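Local coordinates for protein cellulase (Xanthomonas axonopodis pv. citri, PDB 4W7W) that probably hydrolyses beta-1,4-glucosidic bonds of cellulose, as a family 5 glycoside hydrolase built on an (alpha/beta)8 barrel with a cleft that binds cello-oligosaccharide, at residues A[27-32]-A[48-53]; A[105-110]-A[147-152]; A[181-186]-A[217-222]; A[262-267]-A[291-296]; A[281-286]-A[326-331]. All coordinates share one frame; numbering follows the deposited sequence. Where two conformers were deposited one is given.

Following the chain from the N terminus, contact 1 closes a loop between the end of the first barrel strand, 24-29, and the lead-in to helix 52-60. Contact 2 pairs the third and fourth strands. Contact 3 pairs the fifth and sixth, and it is stitched to contact 2 by backbone bonds between Phe-149 and Leu-182 and Leu-184. Contact 4 pairs the seventh and eighth strands and meets contact 1 where Asn-28 ND2 probably bonds Gly-265 O; strands 24-29 and 293-301 close the barrel. Contacts 1 to 4 follow one another in series. Contact 5 crosses contact 4: its helix 273-288 lies in the chain between the two strands of contact 4 and ties them to the C-terminal segment.

Contact 1: A[27-32]-A[48-53]; sequences VNLSGA and TYPAAS
One backbone hydrogen bond joins 27-32 to 48-53, from Thr-48 N to Gly-31 O at 3.1 Å, with the donor lying above the carbonyl plane, 62° out of it. The chains come closest here, at Ala-32 and Thr-48, and draw apart toward Leu-29 and Pro-50. Gly-31 has phi 155°, a conformation in which any side chain would run into the carbonyl oxygen of Ser-30, and Thr-48 O crowds the same spot. Beside it, Ala-32 CB stands over one face of the Tyr-49 ring, 3.8 Å from the ring centroid and shifted toward the rim on the CE1 side, a CH-pi contact. The tyrosine CB points away from 27-32, but with CG beside its own backbone N (chi1 -85°) the ring is brought back under the alanine. Its OH hydrogen-bonds Gln-87 of helix 85-100, which fixes the far end of the ring. Further along, the Pro-50 ring meets Leu-29: CG lies 3.7 Å from Leu-29 CB, while Pro-50 CB touches Leu-29 CD1. Glu-33, which lines the glycan pocket, receives bonds from Ser-30 OG and Gly-31 N just beside this contact. The lead-in to helix 52-60 is thus held against the end of strand 24-29 by one hydrogen bond, close backbone packing around Thr-48 O, and apolar side-chain contacts that include one ring face.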
# COMPACT_ATOMS: atom_id res chain seq x y z
N VAL A 27 -0.23 -4.24 -8.89
CA VAL A 27 0.57 -3.03 -8.97
C VAL A 27 -0.12 -1.85 -8.32
O VAL A 27 -1.34 -1.81 -8.19
CB VAL A 27 0.92 -2.66 -10.44
CG1 VAL A 27 1.69 -3.76 -11.16
CG2 VAL A 27 -0.30 -2.27 -11.24
N ASN A 28 0.71 -0.89 -7.92
CA ASN A 28 0.25 0.45 -7.57
C ASN A 28 0.01 1.24 -8.85
O ASN A 28 0.89 1.30 -9.72
CB ASN A 28 1.31 1.19 -6.76
CG ASN A 28 1.37 0.74 -5.33
OD1 ASN A 28 0.75 1.36 -4.47
ND2 ASN A 28 2.13 -0.33 -5.04
N LEU A 29 -1.16 1.87 -8.99
CA LEU A 29 -1.41 2.83 -10.05
C LEU A 29 -1.29 4.20 -9.41
O LEU A 29 -2.21 4.68 -8.77
CB LEU A 29 -2.76 2.64 -10.73
CG LEU A 29 -2.90 1.34 -11.52
CD1 LEU A 29 -4.27 1.21 -12.17
CD2 LEU A 29 -1.82 1.21 -12.59
N SER A 30 -0.09 4.75 -9.53
CA SER A 30 0.31 6.02 -8.92
C SER A 30 -0.09 7.21 -9.78
O SER A 30 -0.03 7.13 -11.02
CB SER A 30 1.83 6.00 -8.69
OG SER A 30 2.35 7.25 -8.30
N GLY A 31 -0.46 8.31 -9.13
CA GLY A 31 -0.77 9.54 -9.82
C GLY A 31 -1.70 10.44 -9.06
O GLY A 31 -1.65 11.65 -9.23
N ALA A 32 -2.60 9.88 -8.26
CA ALA A 32 -3.60 10.70 -7.59
C ALA A 32 -3.00 11.38 -6.36
O ALA A 32 -3.59 12.34 -5.81
CB ALA A 32 -4.83 9.91 -7.22
N THR A 48 -3.67 12.87 -11.24
CA THR A 48 -4.57 12.19 -12.13
C THR A 48 -4.98 10.87 -11.52
O THR A 48 -4.24 10.31 -10.72
CB THR A 48 -3.91 11.96 -13.50
OG1 THR A 48 -4.89 11.46 -14.40
CG2 THR A 48 -2.75 10.96 -13.41
N TYR A 49 -6.16 10.40 -11.89
CA TYR A 49 -6.57 9.03 -11.62
C TYR A 49 -6.18 8.16 -12.81
O TYR A 49 -5.87 8.66 -13.88
CB TYR A 49 -8.07 8.97 -11.27
CG TYR A 49 -8.30 9.25 -9.80
CD1 TYR A 49 -8.12 10.51 -9.27
CD2 TYR A 49 -8.64 8.23 -8.93
CE1 TYR A 49 -8.26 10.76 -7.92
CE2 TYR A 49 -8.76 8.46 -7.57
CZ TYR A 49 -8.59 9.72 -7.07
OH TYR A 49 -8.72 9.92 -5.71
N PRO A 50 -6.18 6.84 -12.62
CA PRO A 50 -5.71 5.98 -13.70
C PRO A 50 -6.68 5.95 -14.87
O PRO A 50 -7.88 6.22 -14.71
CB PRO A 50 -5.60 4.59 -13.05
CG PRO A 50 -5.67 4.83 -11.56
CD PRO A 50 -6.49 6.07 -11.41
N ALA A 51 -6.18 5.61 -16.03
CA ALA A 51 -7.04 5.35 -17.17
C ALA A 51 -7.67 3.98 -16.99
O ALA A 51 -7.04 3.08 -16.44
CB ALA A 51 -6.22 5.36 -18.46
N ALA A 52 -8.87 3.80 -17.52
CA ALA A 52 -9.49 2.48 -17.47
C ALA A 52 -8.61 1.43 -18.14
O ALA A 52 -8.56 0.28 -17.69
CB ALA A 52 -10.85 2.51 -18.14
N SER A 53 -7.91 1.81 -19.21
CA SER A 53 -7.03 0.88 -19.89
C SER A 53 -5.88 0.39 -19.03
O SER A 53 -5.30 -0.65 -19.32
CB SER A 53 -6.49 1.51 -21.17
OG SER A 53 -5.81 2.74 -20.92

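Contact 2: A[105-110]-A[147-152]; sequences LILDLH and VIFGLM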
# COMPACT_ATOMS: atom_id res chain seq x y z
N LEU A 105 -9.40 -3.59 -5.32
CA LEU A 105 -8.89 -2.23 -5.25
C LEU A 105 -8.54 -1.91 -3.82
O LEU A 105 -9.40 -1.89 -2.95
CB LEU A 105 -9.95 -1.26 -5.78
CG LEU A 105 -9.47 0.18 -5.92
CD1 LEU A 105 -8.45 0.33 -7.04
CD2 LEU A 105 -10.65 1.13 -6.14
N ILE A 106 -7.25 -1.68 -3.58
CA ILE A 106 -6.78 -1.20 -2.28
C ILE A 106 -6.85 0.32 -2.27
O ILE A 106 -6.17 0.98 -3.06
CB ILE A 106 -5.36 -1.65 -1.95
CG1 ILE A 106 -5.24 -3.18 -1.94
CG2 ILE A 106 -4.91 -1.05 -0.62
CD1 ILE A 106 -3.81 -3.67 -2.02
N LEU A 107 -7.66 0.86 -1.37
CA LEU A 107 -7.71 2.30 -1.15
C LEU A 107 -6.55 2.66 -0.24
O LEU A 107 -6.58 2.34 0.96
CB LEU A 107 -9.04 2.67 -0.50
CG LEU A 107 -10.28 2.32 -1.31
CD1 LEU A 107 -11.53 2.80 -0.59
CD2 LEU A 107 -10.20 2.87 -2.73
N ASP A 108 -5.51 3.26 -0.81
CA ASP A 108 -4.29 3.61 -0.06
C ASP A 108 -4.32 5.09 0.28
O ASP A 108 -4.12 5.94 -0.57
CB ASP A 108 -3.05 3.29 -0.91
CG ASP A 108 -1.81 4.05 -0.52
OD1 ASP A 108 -1.67 4.47 0.65
OD2 ASP A 108 -0.99 4.24 -1.46
N LEU A 109 -4.63 5.37 1.55
CA LEU A 109 -4.57 6.73 2.08
C LEU A 109 -3.08 7.09 2.19
O LEU A 109 -2.39 6.67 3.13
CB LEU A 109 -5.26 6.83 3.43
CG LEU A 109 -5.53 8.26 3.90
CD1 LEU A 109 -6.66 8.89 3.10
CD2 LEU A 109 -5.88 8.26 5.37
N HIS A 110 -2.56 7.80 1.19
CA HIS A 110 -1.13 7.82 0.95
C HIS A 110 -0.47 8.99 1.66
O HIS A 110 0.03 9.92 1.03
CB HIS A 110 -0.86 7.84 -0.55
CG HIS A 110 0.51 7.37 -0.94
ND1 HIS A 110 0.80 6.05 -1.19
CD2 HIS A 110 1.66 8.05 -1.15
CE1 HIS A 110 2.06 5.94 -1.55
NE2 HIS A 110 2.61 7.14 -1.53
N VAL A 147 -13.25 -4.02 -2.43
CA VAL A 147 -12.49 -2.94 -1.82
C VAL A 147 -11.75 -3.40 -0.58
O VAL A 147 -12.33 -4.06 0.30
CB VAL A 147 -13.42 -1.76 -1.50
CG1 VAL A 147 -12.64 -0.65 -0.80
CG2 VAL A 147 -14.08 -1.23 -2.76
N ILE A 148 -10.47 -3.04 -0.52
CA ILE A 148 -9.58 -3.31 0.60
C ILE A 148 -9.16 -1.95 1.18
O ILE A 148 -8.89 -1.01 0.42
CB ILE A 148 -8.35 -4.12 0.11
CG1 ILE A 148 -8.79 -5.49 -0.41
CG2 ILE A 148 -7.32 -4.25 1.20
CD1 ILE A 148 -7.73 -6.21 -1.21
N PHE A 149 -9.12 -1.85 2.51
CA PHE A 149 -8.83 -0.56 3.16
C PHE A 149 -7.35 -0.50 3.57
O PHE A 149 -6.94 -1.17 4.52
CB PHE A 149 -9.72 -0.36 4.37
CG PHE A 149 -11.20 -0.39 4.07
CD1 PHE A 149 -11.74 0.09 2.89
CD2 PHE A 149 -12.08 -0.84 5.03
CE1 PHE A 149 -13.11 0.09 2.69
CE2 PHE A 149 -13.46 -0.84 4.82
CZ PHE A 149 -13.97 -0.36 3.65
N GLY A 150 -6.57 0.30 2.86
CA GLY A 150 -5.15 0.51 3.19
C GLY A 150 -5.01 1.71 4.11
O GLY A 150 -4.91 2.86 3.66
N LEU A 151 -5.03 1.45 5.41
CA LEU A 151 -5.18 2.52 6.40
C LEU A 151 -4.27 3.72 6.25
O LEU A 151 -4.70 4.85 6.45
CB LEU A 151 -5.01 1.97 7.81
CG LEU A 151 -5.99 0.87 8.23
CD1 LEU A 151 -5.81 0.60 9.71
CD2 LEU A 151 -7.43 1.24 7.86
N MET A 152 -2.98 3.49 5.98
CA MET A 152 -2.06 4.61 5.92
C MET A 152 -0.77 4.21 5.26
O MET A 152 -0.11 3.27 5.70
CB MET A 152 -1.72 5.10 7.33
CG MET A 152 -0.81 6.31 7.37
SD MET A 152 -1.45 7.78 6.54
CE MET A 152 -2.83 8.17 7.62
O HOH W 1 -2.15 2.76 2.68
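With CG1 beside the backbone N (chi1 -59°), Ile-106 lays that atom against Ile-148 CB at 3.8 Å; the like torsion of Ile-148 (chi1 -64°) brings its CG2 and CD1 to the same Ile-106 CG1. On the other face, Leu-107 CD1 touches Val-147 CG1 at 3.6 Å and reaches the edge of the Phe-149 ring. Met-152 bends at chi2 and chi3, and this curl returns its CE to Leu-109 CD2 at 3.8 Å although its CB points away. The parallel strands are laced by four backbone bonds; the one from Gly-150 N to Leu-107 O is the most bent, at 139°. Gly-150 leaves no room for a CB, which would clash with Leu-107 O. Asp-108 OD2 uses its syn lone pair to accept from His-110 ND1 at 2.6 Å, in the imidazole plane, which fixes the ring rotation of His-110, a residue of the glycan pocket. A water lies 2.7 Å from Asp-108 OD1 and, more weakly placed, near Gly-150 O. Outside the barrel wall, Leu-107 and Leu-109 pack on helix 127-141 and Phe-149 on helix 160-176. Within the sheet, strand 65-70 flanks Ile-106 and strand 183-186 bonds to Phe-149.

Contact 3: A[181-186]-A[217-222]; sequences NLILVP and NNLAFE
Glu-222 crosses Leu-184 at about a right angle with its chain extended. Its CB lies near Val-185 O and Leu-184 CB; CG is set anti to the backbone N (chi1 179°), and beyond it OE1 touches Leu-184 CB and CD1, with Leu-184 CB 3.6 Å from Glu-222 OE1. At the tip, a water lies 2.9 Å from Glu-222 OE1 and within bonding distance of Leu-184 O, while OE2 forms a salt bridge with Arg-67 and accepts from His-224. Several partners thus hold this buried carboxylate, and the arginine would be expected to favour its charged form. The strands 183-186 and 219-222 are the parallel fifth and sixth staves of the (alpha/beta)8 barrel, with backbone bonds that alternate between them, such as Val-185 N to Ala-220 O at 2.8 Å and 169°. Glu-222 N gives its hydrogen to Val-185 O. Ala-220 CB meets Leu-184 CD2 on the face that carries Glu-222, whereas Ile-183 and Leu-219 adjoin on the other, where the exact placing of the Leu-219 tip is doubtful. There Val-185 and Phe-221 lie side by side, pointing the same way. At the start of the pair, Asn-218 crosses Leu-182 at about a right angle; its OD1 is 3.7 Å from Leu-182 CD1, and its ND2 hydrogen-bonds Lys-180 O.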
# COMPACT_ATOMS: atom_id res chain seq x y z
N ASN A 181 -14.70 -5.60 5.20
CA ASN A 181 -13.63 -5.58 4.22
C ASN A 181 -12.28 -5.87 4.87
O ASN A 181 -12.06 -5.59 6.04
CB ASN A 181 -13.54 -4.20 3.57
CG ASN A 181 -14.86 -3.69 3.02
OD1 ASN A 181 -15.81 -3.50 3.77
ND2 ASN A 181 -14.92 -3.44 1.72
N LEU A 182 -11.36 -6.39 4.08
CA LEU A 182 -9.98 -6.57 4.51
C LEU A 182 -9.38 -5.21 4.84
O LEU A 182 -9.51 -4.26 4.04
CB LEU A 182 -9.18 -7.25 3.40
CG LEU A 182 -7.69 -7.47 3.69
CD1 LEU A 182 -7.42 -8.37 4.88
CD2 LEU A 182 -7.02 -8.02 2.46
N ILE A 183 -8.72 -5.12 5.99
CA ILE A 183 -7.99 -3.94 6.41
C ILE A 183 -6.50 -4.29 6.36
O ILE A 183 -6.07 -5.28 6.96
CB ILE A 183 -8.37 -3.51 7.84
CG1 ILE A 183 -9.82 -3.08 7.90
CG2 ILE A 183 -7.46 -2.38 8.30
CD1 ILE A 183 -10.33 -2.92 9.32
N LEU A 184 -5.72 -3.45 5.68
CA LEU A 184 -4.26 -3.54 5.67
C LEU A 184 -3.71 -2.53 6.67
O LEU A 184 -3.91 -1.32 6.52
CB LEU A 184 -3.69 -3.26 4.29
CG LEU A 184 -4.20 -4.19 3.18
CD1 LEU A 184 -3.50 -3.83 1.88
CD2 LEU A 184 -4.00 -5.65 3.53
N VAL A 185 -3.02 -3.04 7.68
CA VAL A 185 -2.51 -2.27 8.82
C VAL A 185 -1.00 -2.16 8.72
O VAL A 185 -0.32 -3.18 8.72
CB VAL A 185 -2.81 -2.97 10.17
CG1 VAL A 185 -2.34 -2.12 11.34
CG2 VAL A 185 -4.29 -3.27 10.29
N PRO A 186 -0.46 -0.94 8.65
CA PRO A 186 0.99 -0.79 8.64
C PRO A 186 1.52 -0.59 10.05
O PRO A 186 0.76 -0.36 11.00
CB PRO A 186 1.15 0.51 7.86
CG PRO A 186 -0.00 1.34 8.34
CD PRO A 186 -1.14 0.36 8.54
N ASN A 217 -12.15 -9.79 12.44
CA ASN A 217 -11.20 -10.84 12.06
C ASN A 217 -10.88 -10.86 10.57
O ASN A 217 -10.96 -11.91 9.92
CB ASN A 217 -11.70 -12.23 12.50
CG ASN A 217 -10.60 -13.28 12.45
OD1 ASN A 217 -9.40 -12.95 12.43
ND2 ASN A 217 -10.99 -14.54 12.39
N ASN A 218 -10.51 -9.71 10.03
CA ASN A 218 -10.14 -9.63 8.63
C ASN A 218 -9.11 -8.53 8.41
O ASN A 218 -9.37 -7.51 7.77
CB ASN A 218 -11.35 -9.46 7.73
CG ASN A 218 -11.05 -9.81 6.30
OD1 ASN A 218 -10.11 -10.56 6.02
ND2 ASN A 218 -11.84 -9.28 5.37
N LEU A 219 -7.93 -8.81 8.94
CA LEU A 219 -6.81 -7.89 8.97
C LEU A 219 -5.60 -8.55 8.32
O LEU A 219 -5.43 -9.76 8.42
CB LEU A 219 -6.48 -7.67 10.45
CG LEU A 219 -5.70 -6.48 10.92
CD1 LEU A 219 -6.51 -5.25 10.56
CD2 LEU A 219 -5.52 -6.55 12.44
N ALA A 220 -4.74 -7.73 7.73
CA ALA A 220 -3.39 -8.16 7.36
C ALA A 220 -2.44 -7.02 7.63
O ALA A 220 -2.84 -5.85 7.58
CB ALA A 220 -3.32 -8.62 5.90
N PHE A 221 -1.19 -7.35 7.88
CA PHE A 221 -0.17 -6.36 8.16
C PHE A 221 0.55 -6.02 6.88
O PHE A 221 1.10 -6.90 6.19
CB PHE A 221 0.77 -6.87 9.26
CG PHE A 221 0.08 -6.90 10.58
CD1 PHE A 221 0.03 -5.76 11.36
CD2 PHE A 221 -0.67 -8.00 10.97
CE1 PHE A 221 -0.70 -5.73 12.54
CE2 PHE A 221 -1.40 -7.99 12.15
CZ PHE A 221 -1.40 -6.85 12.93
N GLU A 222 0.55 -4.73 6.56
CA GLU A 222 1.20 -4.22 5.36
C GLU A 222 2.63 -3.82 5.68
O GLU A 222 2.85 -2.98 6.54
CB GLU A 222 0.43 -3.00 4.85
CG GLU A 222 1.06 -2.38 3.61
CD GLU A 222 0.27 -1.21 3.07
OE1 GLU A 222 -0.95 -1.17 3.29
OE2 GLU A 222 0.90 -0.34 2.40
O HOH W 2 -2.11 0.62 5.28

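Contact 4: A[262-267]-A[291-296]; sequences GFLGEF and DVWLGW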
# COMPACT_ATOMS: atom_id res chain seq x y z
N GLY A 262 0.18 -11.16 6.02
CA GLY A 262 0.92 -10.00 5.56
C GLY A 262 0.64 -9.65 4.12
O GLY A 262 0.19 -10.48 3.33
N PHE A 263 0.97 -8.41 3.78
CA PHE A 263 0.78 -7.92 2.43
C PHE A 263 1.93 -7.00 2.10
O PHE A 263 2.22 -6.08 2.87
CB PHE A 263 -0.56 -7.16 2.34
CG PHE A 263 -1.00 -6.92 0.93
CD1 PHE A 263 -0.40 -5.95 0.14
CD2 PHE A 263 -2.02 -7.70 0.38
CE1 PHE A 263 -0.77 -5.79 -1.20
CE2 PHE A 263 -2.41 -7.51 -0.93
CZ PHE A 263 -1.75 -6.58 -1.73
N LEU A 264 2.62 -7.22 0.97
CA LEU A 264 3.75 -6.39 0.60
C LEU A 264 3.22 -5.26 -0.25
O LEU A 264 3.08 -5.37 -1.47
CB LEU A 264 4.83 -7.21 -0.11
CG LEU A 264 6.21 -6.56 -0.16
CD1 LEU A 264 6.84 -6.36 1.21
CD2 LEU A 264 7.14 -7.39 -1.04
N GLY A 265 2.87 -4.15 0.41
CA GLY A 265 2.14 -3.07 -0.27
C GLY A 265 2.96 -2.27 -1.27
O GLY A 265 2.40 -1.67 -2.19
N GLU A 266 4.28 -2.25 -1.06
CA GLU A 266 5.20 -1.68 -2.02
C GLU A 266 6.50 -2.47 -1.97
O GLU A 266 6.98 -2.84 -0.90
CB GLU A 266 5.58 -0.23 -1.74
CG GLU A 266 4.43 0.74 -1.80
CD GLU A 266 4.86 2.18 -1.62
OE1 GLU A 266 6.08 2.50 -1.72
OE2 GLU A 266 3.95 3.01 -1.38
N PHE A 267 7.08 -2.65 -3.15
CA PHE A 267 8.43 -3.18 -3.33
C PHE A 267 8.76 -2.85 -4.78
O PHE A 267 7.88 -2.63 -5.59
CB PHE A 267 8.53 -4.69 -3.06
CG PHE A 267 7.81 -5.58 -4.07
CD1 PHE A 267 6.44 -5.56 -4.20
CD2 PHE A 267 8.53 -6.45 -4.87
CE1 PHE A 267 5.79 -6.39 -5.11
CE2 PHE A 267 7.90 -7.28 -5.76
CZ PHE A 267 6.53 -7.25 -5.89
N ASP A 291 1.39 -19.38 3.21
CA ASP A 291 0.56 -19.55 4.40
C ASP A 291 0.32 -18.24 5.14
O ASP A 291 -0.71 -18.08 5.79
CB ASP A 291 1.13 -20.60 5.36
CG ASP A 291 2.50 -20.23 5.95
OD1 ASP A 291 3.36 -19.76 5.20
OD2 ASP A 291 2.73 -20.47 7.17
N VAL A 292 1.29 -17.32 5.06
CA VAL A 292 1.16 -16.02 5.72
C VAL A 292 1.14 -14.83 4.77
O VAL A 292 0.58 -13.81 5.13
CB VAL A 292 2.22 -15.80 6.83
CG1 VAL A 292 2.07 -16.83 7.95
CG2 VAL A 292 3.63 -15.84 6.27
N TRP A 293 1.75 -14.94 3.59
CA TRP A 293 1.68 -13.83 2.62
C TRP A 293 0.40 -13.89 1.83
O TRP A 293 0.17 -14.84 1.09
CB TRP A 293 2.87 -13.86 1.67
CG TRP A 293 4.13 -13.40 2.34
CD1 TRP A 293 5.11 -14.18 2.88
CD2 TRP A 293 4.51 -12.04 2.60
NE1 TRP A 293 6.08 -13.40 3.43
CE2 TRP A 293 5.74 -12.08 3.29
CE3 TRP A 293 3.93 -10.80 2.33
CZ2 TRP A 293 6.41 -10.93 3.67
CZ3 TRP A 293 4.58 -9.65 2.74
CH2 TRP A 293 5.81 -9.73 3.41
N LEU A 294 -0.42 -12.85 1.96
CA LEU A 294 -1.63 -12.72 1.14
C LEU A 294 -1.33 -12.23 -0.25
O LEU A 294 -2.11 -12.50 -1.18
CB LEU A 294 -2.59 -11.73 1.73
CG LEU A 294 -3.39 -12.18 2.92
CD1 LEU A 294 -4.33 -11.06 3.35
CD2 LEU A 294 -4.20 -13.43 2.59
N GLY A 295 -0.27 -11.45 -0.41
CA GLY A 295 0.04 -10.92 -1.72
C GLY A 295 0.90 -9.70 -1.66
O GLY A 295 1.51 -9.39 -0.62
N TRP A 296 0.96 -9.04 -2.81
CA TRP A 296 1.87 -7.95 -3.02
C TRP A 296 1.37 -7.05 -4.13
O TRP A 296 0.63 -7.46 -5.02
CB TRP A 296 3.28 -8.45 -3.38
CG TRP A 296 3.42 -9.48 -4.46
CD1 TRP A 296 3.72 -10.78 -4.23
CD2 TRP A 296 3.36 -9.33 -5.91
NE1 TRP A 296 3.83 -11.46 -5.40
CE2 TRP A 296 3.63 -10.60 -6.45
CE3 TRP A 296 3.13 -8.26 -6.78
CZ2 TRP A 296 3.65 -10.83 -7.83
CZ3 TRP A 296 3.16 -8.51 -8.16
CH2 TRP A 296 3.42 -9.77 -8.66
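Leu-264 and Trp-296 meet CB to CB at 3.8 Å where the seventh and eighth strands of the (alpha/beta)8 barrel run parallel. Leu-264 CB also touches Trp-293 CZ3, so it sits between the Trp-293 indole edge and the Trp-296 CB; Leu-264 N lies near the plane of that indole. Trp-296 holds CG between its backbone N and carbonyl carbon (chi1 49°), and Phe-267 does the same. These turns bring the two rings together in an offset edge-to-face pair, the edge of Phe-267 toward the face of Trp-296, with planes at 76° and the Phe-267 centroid 5.3 Å from that of the five-membered ring of Trp-296. On the other side of the sheet, the Phe-263 ring has Gly-295 O and Trp-296 N over one face. Bonds from Gly-262 N to Val-292 O and from Leu-294 N to Gly-262 O, both 2.8 Å, pin the start of the strands. An extra residue at Leu-294 and Gly-295 then shifts the register by one, a beta bulge, and Leu-264 N to Gly-295 O resumes the bonding. Gly-295, at phi 159°, has a conformation that leaves no place for a side chain beside the carbonyl oxygen of Leu-294. Further out, helix 273-288 backs the tryptophans through Leu-283 and Met-286. Trp-293 NE1 hydrogen-bonds Thr-252 OG1 of helix 243-258, which fixes the indole whose CZ3 stands 3.6 Å from Leu-264 N.

Contact 5: A[281-286]-A[326-331]; sequences GMLTYM and AILSKY
Helix 273-288, the connection between the seventh and eighth barrel strands, receives the C-terminal segment 326-331 on its flank, and Leu-283 meets Tyr-331 there. Leu-283 CB sits over the centre of the phenol ring, 3.6 Å from its centroid and 5° off the normal, an almost perpendicular CH-pi contact. Leu-283 CD1 runs on to the ring rim and touches Tyr-331 CD1 at 3.5 Å. The same Leu-283 CD1 also meets Ile-327 CG2 at 3.9 Å and Leu-328 CD2 at 4.1 Å, so three residues of the C-terminal segment gather round one leucine branch. With CG beside the backbone N in both residues, the Tyr-331 torsion (chi1 -64°) sets the ring against Leu-283 CB, and that of Leu-283 (chi1 -65°) sends its CD1 to the rim. In the (alpha/beta)8 fold this helix lies outside the barrel wall, and the leucine has two duties: Leu-283 packs on Trp-296 and Phe-267 of the strands as well as on the C-terminal segment. Toward the outer end, Tyr-331 OH stands 2.8 Å from Thr-284 OG1. Both hydroxyls are engaged by Glu-280, one turn back on the helix: Tyr-331 OH bonds to its carboxylate, and Thr-284 OG1 to its backbone carbonyl. A salt bridge links Lys-330 NZ to the other oxygen of the Glu-280 carboxylate. On the inner side Leu-328 rests on Trp-298 of strand 293-301.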
# COMPACT_ATOMS: atom_id res chain seq x y z
N GLY A 281 13.95 -13.97 -6.40
CA GLY A 281 14.09 -14.59 -5.09
C GLY A 281 13.02 -14.17 -4.11
O GLY A 281 12.50 -14.98 -3.34
N MET A 282 12.66 -12.89 -4.11
CA MET A 282 11.66 -12.42 -3.17
C MET A 282 10.25 -12.87 -3.57
O MET A 282 9.46 -13.22 -2.70
CB MET A 282 11.83 -10.93 -2.91
CG MET A 282 11.34 -9.98 -3.94
SD MET A 282 11.93 -8.30 -3.52
CE MET A 282 11.15 -8.01 -1.95
N LEU A 283 9.96 -12.92 -4.87
CA LEU A 283 8.67 -13.43 -5.32
C LEU A 283 8.53 -14.92 -5.03
O LEU A 283 7.47 -15.38 -4.58
CB LEU A 283 8.50 -13.14 -6.81
CG LEU A 283 8.42 -11.66 -7.19
CD1 LEU A 283 8.45 -11.52 -8.69
CD2 LEU A 283 7.17 -11.02 -6.65
N THR A 284 9.60 -15.67 -5.25
CA THR A 284 9.64 -17.08 -4.92
C THR A 284 9.46 -17.30 -3.41
O THR A 284 8.70 -18.18 -2.97
CB THR A 284 10.95 -17.71 -5.41
OG1 THR A 284 10.97 -17.66 -6.83
CG2 THR A 284 11.08 -19.16 -4.94
N TYR A 285 10.13 -16.45 -2.62
CA TYR A 285 10.03 -16.56 -1.17
C TYR A 285 8.59 -16.35 -0.69
O TYR A 285 8.08 -17.10 0.15
CB TYR A 285 10.97 -15.55 -0.49
CG TYR A 285 10.92 -15.63 1.01
CD1 TYR A 285 11.71 -16.53 1.71
CD2 TYR A 285 10.05 -14.84 1.75
CE1 TYR A 285 11.65 -16.63 3.08
CE2 TYR A 285 9.97 -14.96 3.12
CZ TYR A 285 10.77 -15.85 3.78
OH TYR A 285 10.67 -15.95 5.15
N MET A 286 7.91 -15.34 -1.22
CA MET A 286 6.53 -15.11 -0.80
C MET A 286 5.63 -16.28 -1.19
O MET A 286 4.77 -16.67 -0.41
CB MET A 286 6.02 -13.77 -1.31
CG MET A 286 6.64 -12.60 -0.56
SD MET A 286 5.98 -10.99 -1.05
CE MET A 286 6.82 -10.78 -2.61
N ALA A 326 8.08 -8.81 -17.18
CA ALA A 326 8.28 -10.18 -17.62
C ALA A 326 8.51 -11.13 -16.44
O ALA A 326 8.26 -12.31 -16.54
CB ALA A 326 9.43 -10.25 -18.59
N ILE A 327 9.04 -10.61 -15.35
CA ILE A 327 9.20 -11.39 -14.13
C ILE A 327 7.92 -11.38 -13.30
O ILE A 327 7.44 -12.44 -12.90
CB ILE A 327 10.42 -10.91 -13.32
CG1 ILE A 327 11.70 -11.19 -14.14
CG2 ILE A 327 10.49 -11.65 -11.99
CD1 ILE A 327 12.92 -10.47 -13.64
N LEU A 328 7.35 -10.21 -13.08
CA LEU A 328 6.12 -10.13 -12.29
C LEU A 328 5.03 -11.03 -12.85
O LEU A 328 4.32 -11.70 -12.10
CB LEU A 328 5.61 -8.69 -12.21
CG LEU A 328 6.52 -7.69 -11.51
CD1 LEU A 328 5.95 -6.29 -11.65
CD2 LEU A 328 6.73 -8.03 -10.05
N SER A 329 4.86 -11.02 -14.17
CA SER A 329 3.79 -11.76 -14.81
C SER A 329 3.93 -13.27 -14.60
O SER A 329 2.95 -13.99 -14.59
CB SER A 329 3.78 -11.42 -16.31
OG SER A 329 2.61 -11.88 -16.95
N LYS A 330 5.16 -13.77 -14.43
CA LYS A 330 5.35 -15.21 -14.15
C LYS A 330 4.78 -15.66 -12.81
O LYS A 330 4.52 -16.85 -12.62
CB LYS A 330 6.84 -15.58 -14.13
CG LYS A 330 7.48 -15.45 -15.48
CD LYS A 330 8.84 -16.14 -15.54
CE LYS A 330 9.83 -15.52 -14.55
NZ LYS A 330 11.24 -15.89 -14.88
N TYR A 331 4.63 -14.73 -11.88
CA TYR A 331 4.08 -15.00 -10.56
C TYR A 331 2.61 -14.53 -10.44
O TYR A 331 2.07 -14.48 -9.34
CB TYR A 331 4.96 -14.34 -9.51
CG TYR A 331 6.36 -14.90 -9.46
CD1 TYR A 331 7.36 -14.44 -10.31
CD2 TYR A 331 6.70 -15.90 -8.56
CE1 TYR A 331 8.65 -14.95 -10.28
CE2 TYR A 331 7.99 -16.42 -8.51
CZ TYR A 331 8.97 -15.94 -9.36
OH TYR A 331 10.23 -16.46 -9.29